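Local coordinates for pullulanase (Bacillus acidopullulyticus, PDB 2WAN), which probably hydrolyses the alpha-1,6-glucosidic linkages of pullulan and related starch-derived polysaccharides, at residues Q420-Q425 / S540-R545; K456-T461 / I531-Q536. One frame throughout, in Å; residues are numbered along the deposited sequence.

Contact 1 (Q420-Q425 / S540-R545); sequences QGDHEQ and SLHQQR
Arg545 O is bridged to Gln425 by a water 3.0 Å from it. Gln425 NE2 donates to that water at 3.2 Å. Gln425 NE2 approaches Arg545 O directly at 3.5 Å, but at too poor an angle for a bond. A bend at chi2 (-60°) lays the Gln425 amide against the Arg545 backbone, with NE2 3.4 Å from Arg545 CA, while Gln425 CG lies 3.6 Å from His542 ND1. Arg545, with a positive phi of 59°, is the C-prime residue of a Schellman motif ending helix 529-543, just before strand 547-552 of the (beta/alpha)8 barrel. One turn back, His542 projects its ring from the helix end into the 420-425 loop. His423 O sits 3.3 Å above one face of that ring, displaced toward the rim and 3.5 Å from His542 CG. The Asp422 carboxylate lies at the ring edge, the two planes 13° apart, though its approach to His542 CD2 is doubtful, too close in the model. His615 ties both side chains down, its ND1 bonding Asp422 OD2 and its O bonding His542 NE2. A leucine in place of His542 would probably leave His615 O without its N-H partner and His423 O without a flat face beneath it.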
loop_
_atom_site.group_PDB
_atom_site.type_symbol
_atom_site.label_atom_id
_atom_site.label_comp_id
_atom_site.label_asym_id
_atom_site.label_seq_id
_atom_site.Cartn_x
_atom_site.Cartn_y
_atom_site.Cartn_z
ATOM N N GLN A 420 -14.103 0.821 -28.705
ATOM C CA GLN A 420 -14.962 -0.361 -28.530
ATOM C C GLN A 420 -14.305 -1.695 -28.925
ATOM O O GLN A 420 -14.799 -2.752 -28.567
ATOM C CB GLN A 420 -16.304 -0.195 -29.254
ATOM C CG GLN A 420 -17.185 0.916 -28.698
ATOM C CD GLN A 420 -17.490 0.752 -27.218
ATOM O OE1 GLN A 420 -17.263 1.665 -26.424
ATOM N NE2 GLN A 420 -18.004 -0.417 -26.839
ATOM N N GLY A 421 -13.206 -1.636 -29.673
ATOM C CA GLY A 421 -12.450 -2.830 -30.019
ATOM C C GLY A 421 -11.284 -3.146 -29.090
ATOM O O GLY A 421 -10.586 -4.126 -29.307
ATOM N N ASP A 422 -11.072 -2.312 -28.069
ATOM C CA ASP A 422 -9.937 -2.478 -27.149
ATOM C C ASP A 422 -10.097 -3.789 -26.367
ATOM O O ASP A 422 -11.191 -4.085 -25.891
ATOM C CB ASP A 422 -9.882 -1.297 -26.188
ATOM C CG ASP A 422 -8.745 -1.410 -25.193
ATOM O OD1 ASP A 422 -7.596 -1.568 -25.647
ATOM O OD2 ASP A 422 -9.036 -1.389 -23.979
ATOM N N HIS A 423 -9.018 -4.567 -26.271
ATOM C CA HIS A 423 -9.009 -5.819 -25.499
ATOM C C HIS A 423 -8.031 -5.784 -24.298
ATOM O O HIS A 423 -6.856 -5.444 -24.453
ATOM C CB HIS A 423 -8.696 -7.001 -26.424
ATOM C CG HIS A 423 -8.830 -8.337 -25.759
ATOM N ND1 HIS A 423 -7.774 -9.212 -25.606
ATOM C CD2 HIS A 423 -9.903 -8.935 -25.188
ATOM C CE1 HIS A 423 -8.194 -10.296 -24.973
ATOM N NE2 HIS A 423 -9.479 -10.151 -24.704
ATOM N N GLU A 424 -8.540 -6.150 -23.118
ATOM C CA GLU A 424 -7.746 -6.229 -21.883
ATOM C C GLU A 424 -6.529 -7.143 -22.001
ATOM O O GLU A 424 -6.533 -8.141 -22.747
ATOM C CB GLU A 424 -8.620 -6.655 -20.692
ATOM C CG GLU A 424 -9.371 -7.985 -20.869
ATOM C CD GLU A 424 -10.732 -7.849 -21.575
ATOM O OE1 GLU A 424 -11.025 -6.801 -22.208
ATOM O OE2 GLU A 424 -11.518 -8.815 -21.498
ATOM N N GLN A 425 -5.494 -6.782 -21.246
ATOM C CA GLN A 425 -4.257 -7.536 -21.195
ATOM C C GLN A 425 -4.016 -8.028 -19.763
ATOM O O GLN A 425 -3.225 -7.456 -18.999
ATOM C CB GLN A 425 -3.098 -6.688 -21.718
ATOM C CG GLN A 425 -3.135 -6.427 -23.212
ATOM C CD GLN A 425 -3.101 -7.696 -24.043
ATOM O OE1 GLN A 425 -3.891 -7.859 -24.977
ATOM N NE2 GLN A 425 -2.192 -8.601 -23.704
ATOM N N SER A 540 -3.086 1.941 -27.194
ATOM C CA SER A 540 -1.880 1.667 -27.974
ATOM C C SER A 540 -1.117 0.472 -27.425
ATOM O O SER A 540 -0.695 -0.401 -28.172
ATOM C CB SER A 540 -0.941 2.884 -27.972
ATOM O OG SER A 540 0.255 2.599 -28.689
ATOM N N LEU A 541 -0.924 0.471 -26.109
ATOM C CA LEU A 541 -0.188 -0.602 -25.442
ATOM C C LEU A 541 -0.962 -1.919 -25.602
ATOM O O LEU A 541 -0.359 -2.935 -25.948
ATOM C CB LEU A 541 0.115 -0.270 -23.980
ATOM C CG LEU A 541 1.232 0.793 -23.781
ATOM C CD1 LEU A 541 1.395 1.168 -22.331
ATOM C CD2 LEU A 541 2.585 0.290 -24.359
ATOM N N HIS A 542 -2.280 -1.871 -25.417
ATOM C CA HIS A 542 -3.106 -3.071 -25.583
ATOM C C HIS A 542 -2.981 -3.649 -26.987
ATOM O O HIS A 542 -2.919 -4.871 -27.145
ATOM C CB HIS A 542 -4.589 -2.797 -25.303
ATOM C CG HIS A 542 -4.951 -2.626 -23.852
ATOM N ND1 HIS A 542 -4.123 -2.960 -22.797
ATOM C CD2 HIS A 542 -6.120 -2.229 -23.296
ATOM C CE1 HIS A 542 -4.758 -2.728 -21.652
ATOM N NE2 HIS A 542 -5.980 -2.310 -21.934
ATOM N N GLN A 543 -2.929 -2.784 -28.005
ATOM C CA GLN A 543 -2.763 -3.246 -29.399
ATOM C C GLN A 543 -1.463 -4.005 -29.598
ATOM O O GLN A 543 -1.352 -4.803 -30.526
ATOM C CB GLN A 543 -2.803 -2.079 -30.381
ATOM C CG GLN A 543 -4.205 -1.588 -30.724
ATOM C CD GLN A 543 -4.189 -0.170 -31.286
ATOM O OE1 GLN A 543 -3.118 0.408 -31.532
ATOM N NE2 GLN A 543 -5.374 0.405 -31.475
ATOM N N GLN A 544 -0.477 -3.752 -28.738
ATOM C CA GLN A 544 0.804 -4.476 -28.798
ATOM C C GLN A 544 0.874 -5.605 -27.756
ATOM O O GLN A 544 1.956 -6.134 -27.472
ATOM C CB GLN A 544 1.998 -3.493 -28.669
ATOM C CG GLN A 544 2.003 -2.349 -29.721
ATOM C CD GLN A 544 1.631 -2.793 -31.142
ATOM O OE1 GLN A 544 0.775 -2.182 -31.788
ATOM N NE2 GLN A 544 2.256 -3.858 -31.620
ATOM N N ARG A 545 -0.287 -5.983 -27.201
ATOM C CA ARG A 545 -0.384 -7.028 -26.180
ATOM C C ARG A 545 0.449 -6.690 -24.927
ATOM O O ARG A 545 1.058 -7.571 -24.276
ATOM C CB ARG A 545 -0.030 -8.412 -26.778
ATOM C CG ARG A 545 -0.940 -8.776 -27.971
ATOM C CD ARG A 545 -0.412 -9.953 -28.808
ATOM N NE ARG A 545 0.935 -9.716 -29.343
ATOM C CZ ARG A 545 1.230 -8.923 -30.376
ATOM N NH1 ARG A 545 0.282 -8.251 -31.029
ATOM N NH2 ARG A 545 2.492 -8.797 -30.757
HETATM O O HOH W 1 0.160 -8.502 -21.588
#

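Contact 2 (K456-T461 / I531-Q536); sequences KYLAFT and ITELKQ
Tyr457 lies with one ring face on Leu534, joining the short 3-10 turn 457-461 to helix 529-543 on the outside of the alpha-amylase-type (beta/alpha)8 barrel. The evidence is a CH-pi contact: Leu534 CB stands 4.1 Å from the centroid of the Tyr457 ring and only 4° off the ring normal. Leu534 CD1 then reaches the ring at Tyr457 CD1, 3.8 Å away. This is the tight end, with both residues buried; beyond it the Tyr457 hydroxyl bonds to Glu518 O, and Trp610 and Tyr614 of helix 597-614 touch Leu534.

Next along the turn, Leu458 crosses Glu533 at about a right angle, its CG 3.7 Å from Glu533 CG. A water links the same two residues, accepting from Leu458 N at 3.0 Å and donating to Glu533 OE1 at 2.7 Å. Thr523 OG1 holds the other carboxylate oxygen, Glu533 OE2, so both oxygens of this buried group have partners.

On the looser side Leu458, Thr461 and Gln536 are all partly exposed, and Gln536 is met chiefly by single methyls at its oxygens. Leu458 CD2 comes within 3.5 Å of Gln536 OE1, and Thr461 CG2 within 3.6 Å of Gln536 O. With chi1 at 70°, Thr461 turns its methyl to the helix and its hydroxyl back to its own turn, where Thr461 OG1 donates to Leu458 O at 2.7 Å, in the carbonyl plane and on a lone pair, with a C=O...OG1 angle of 142°.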
loop_
_atom_site.group_PDB
_atom_site.type_symbol
_atom_site.label_atom_id
_atom_site.label_comp_id
_atom_site.label_asym_id
_atom_site.label_seq_id
_atom_site.Cartn_x
_atom_site.Cartn_y
_atom_site.Cartn_z
ATOM N N LYS A 456 4.788 13.219 -22.786
ATOM C CA LYS A 456 3.316 13.162 -22.812
ATOM C C LYS A 456 2.754 11.747 -22.975
ATOM O O LYS A 456 3.433 10.866 -23.498
ATOM C CB LYS A 456 2.776 14.018 -23.965
ATOM C CG LYS A 456 3.279 15.480 -23.933
ATOM C CD LYS A 456 2.626 16.275 -22.792
ATOM C CE LYS A 456 3.011 17.766 -22.887
ATOM N NZ LYS A 456 2.438 18.531 -21.754
ATOM N N TYR A 457 1.513 11.538 -22.532
ATOM C CA TYR A 457 0.831 10.258 -22.760
ATOM C C TYR A 457 0.953 9.836 -24.220
ATOM O O TYR A 457 1.158 8.652 -24.503
ATOM C CB TYR A 457 -0.670 10.315 -22.420
ATOM C CG TYR A 457 -1.021 10.707 -20.998
ATOM C CD1 TYR A 457 -0.558 9.971 -19.898
ATOM C CD2 TYR A 457 -1.857 11.804 -20.756
ATOM C CE1 TYR A 457 -0.925 10.320 -18.599
ATOM C CE2 TYR A 457 -2.222 12.168 -19.454
ATOM C CZ TYR A 457 -1.741 11.422 -18.381
ATOM O OH TYR A 457 -2.090 11.785 -17.094
ATOM N N LEU A 458 0.767 10.786 -25.140
ATOM C CA LEU A 458 0.689 10.440 -26.565
ATOM C C LEU A 458 1.990 9.885 -27.139
ATOM O O LEU A 458 1.968 9.250 -28.197
ATOM C CB LEU A 458 0.195 11.627 -27.434
ATOM C CG LEU A 458 -1.286 11.987 -27.249
ATOM C CD1 LEU A 458 -1.659 13.036 -28.292
ATOM C CD2 LEU A 458 -2.206 10.769 -27.388
ATOM N N ALA A 459 3.122 10.120 -26.468
ATOM C CA ALA A 459 4.378 9.508 -26.916
ATOM C C ALA A 459 4.254 7.983 -27.022
ATOM O O ALA A 459 4.877 7.377 -27.886
ATOM C CB ALA A 459 5.546 9.905 -25.995
ATOM N N PHE A 460 3.428 7.374 -26.156
ATOM C CA PHE A 460 3.191 5.922 -26.159
ATOM C C PHE A 460 2.344 5.420 -27.331
ATOM O O PHE A 460 2.113 4.209 -27.459
ATOM C CB PHE A 460 2.503 5.498 -24.853
ATOM C CG PHE A 460 3.418 5.447 -23.658
ATOM C CD1 PHE A 460 3.791 6.612 -22.982
ATOM C CD2 PHE A 460 3.870 4.222 -23.169
ATOM C CE1 PHE A 460 4.634 6.557 -21.863
ATOM C CE2 PHE A 460 4.722 4.161 -22.047
ATOM C CZ PHE A 460 5.086 5.319 -21.383
ATOM N N THR A 461 1.841 6.327 -28.168
ATOM C CA THR A 461 1.048 5.928 -29.335
ATOM C C THR A 461 1.876 5.947 -30.618
ATOM O O THR A 461 1.370 5.569 -31.694
ATOM C CB THR A 461 -0.179 6.872 -29.575
ATOM O OG1 THR A 461 0.272 8.168 -30.026
ATOM C CG2 THR A 461 -1.018 7.035 -28.298
ATOM N N ILE A 531 -8.190 12.992 -20.691
ATOM C CA ILE A 531 -8.923 11.720 -20.626
ATOM C C ILE A 531 -8.674 10.927 -21.908
ATOM O O ILE A 531 -8.234 9.772 -21.851
ATOM C CB ILE A 531 -10.428 11.942 -20.389
ATOM C CG1 ILE A 531 -10.647 12.695 -19.066
ATOM C CG2 ILE A 531 -11.183 10.587 -20.388
ATOM C CD1 ILE A 531 -12.144 12.910 -18.691
ATOM N N THR A 532 -8.929 11.562 -23.061
ATOM C CA THR A 532 -8.756 10.902 -24.349
ATOM C C THR A 532 -7.318 10.422 -24.559
ATOM O O THR A 532 -7.095 9.304 -25.032
ATOM C CB THR A 532 -9.165 11.848 -25.484
ATOM O OG1 THR A 532 -10.541 12.207 -25.278
ATOM C CG2 THR A 532 -9.000 11.156 -26.850
ATOM N N GLU A 533 -6.350 11.260 -24.180
ATOM C CA GLU A 533 -4.952 10.931 -24.443
ATOM C C GLU A 533 -4.439 9.788 -23.596
ATOM O O GLU A 533 -3.673 8.977 -24.091
ATOM C CB GLU A 533 -4.044 12.168 -24.347
ATOM C CG GLU A 533 -4.364 13.151 -25.517
ATOM C CD GLU A 533 -3.754 14.529 -25.359
ATOM O OE1 GLU A 533 -2.893 14.711 -24.479
ATOM O OE2 GLU A 533 -4.140 15.454 -26.128
ATOM N N LEU A 534 -4.880 9.705 -22.343
ATOM C CA LEU A 534 -4.495 8.565 -21.511
ATOM C C LEU A 534 -5.159 7.295 -22.021
ATOM O O LEU A 534 -4.531 6.231 -22.063
ATOM C CB LEU A 534 -4.800 8.826 -20.032
ATOM C CG LEU A 534 -4.493 7.681 -19.035
ATOM C CD1 LEU A 534 -3.043 7.140 -19.152
ATOM C CD2 LEU A 534 -4.793 8.088 -17.599
ATOM N N LYS A 535 -6.420 7.408 -22.435
ATOM C CA LYS A 535 -7.061 6.248 -23.067
ATOM C C LYS A 535 -6.289 5.815 -24.309
ATOM O O LYS A 535 -6.169 4.620 -24.557
ATOM C CB LYS A 535 -8.538 6.528 -23.420
ATOM C CG LYS A 535 -9.441 6.648 -22.213
ATOM C CD LYS A 535 -10.881 7.037 -22.623
ATOM C CE LYS A 535 -11.774 7.050 -21.382
ATOM N NZ LYS A 535 -13.118 7.655 -21.684
ATOM N N GLN A 536 -5.774 6.777 -25.096
ATOM C CA GLN A 536 -5.007 6.432 -26.296
ATOM C C GLN A 536 -3.715 5.720 -25.937
ATOM O O GLN A 536 -3.319 4.796 -26.634
ATOM C CB GLN A 536 -4.732 7.672 -27.156
ATOM C CG GLN A 536 -6.006 8.185 -27.817
ATOM C CD GLN A 536 -5.794 9.500 -28.551
ATOM O OE1 GLN A 536 -5.638 10.554 -27.940
ATOM N NE2 GLN A 536 -5.813 9.439 -29.870
HETATM O O HOH W 2 -0.615 13.245 -24.095
#

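Overall arrangement
From the N terminus, the chain reaches 420-425 in the loop between strand 406-407 and strand 435-438, the first strand of the barrel. It continues through helix 440-444 to 456-461, then past helix 474-481 and strand 485-488 to helix 529-543. That helix meets 456-461 first, closing contact 2, and 420-425 at its C-terminal end, closing contact 1. Contact 2 is therefore nested inside the longer loop of contact 1, and one helix serves both. Their centres are about 13 Å apart, and they touch where Leu541 CD1 packs 4.0 Å from Phe460 CD2. Together they join the segment leading into the barrel, and the one following helix 440-444, to the helix that precedes strand 547-552.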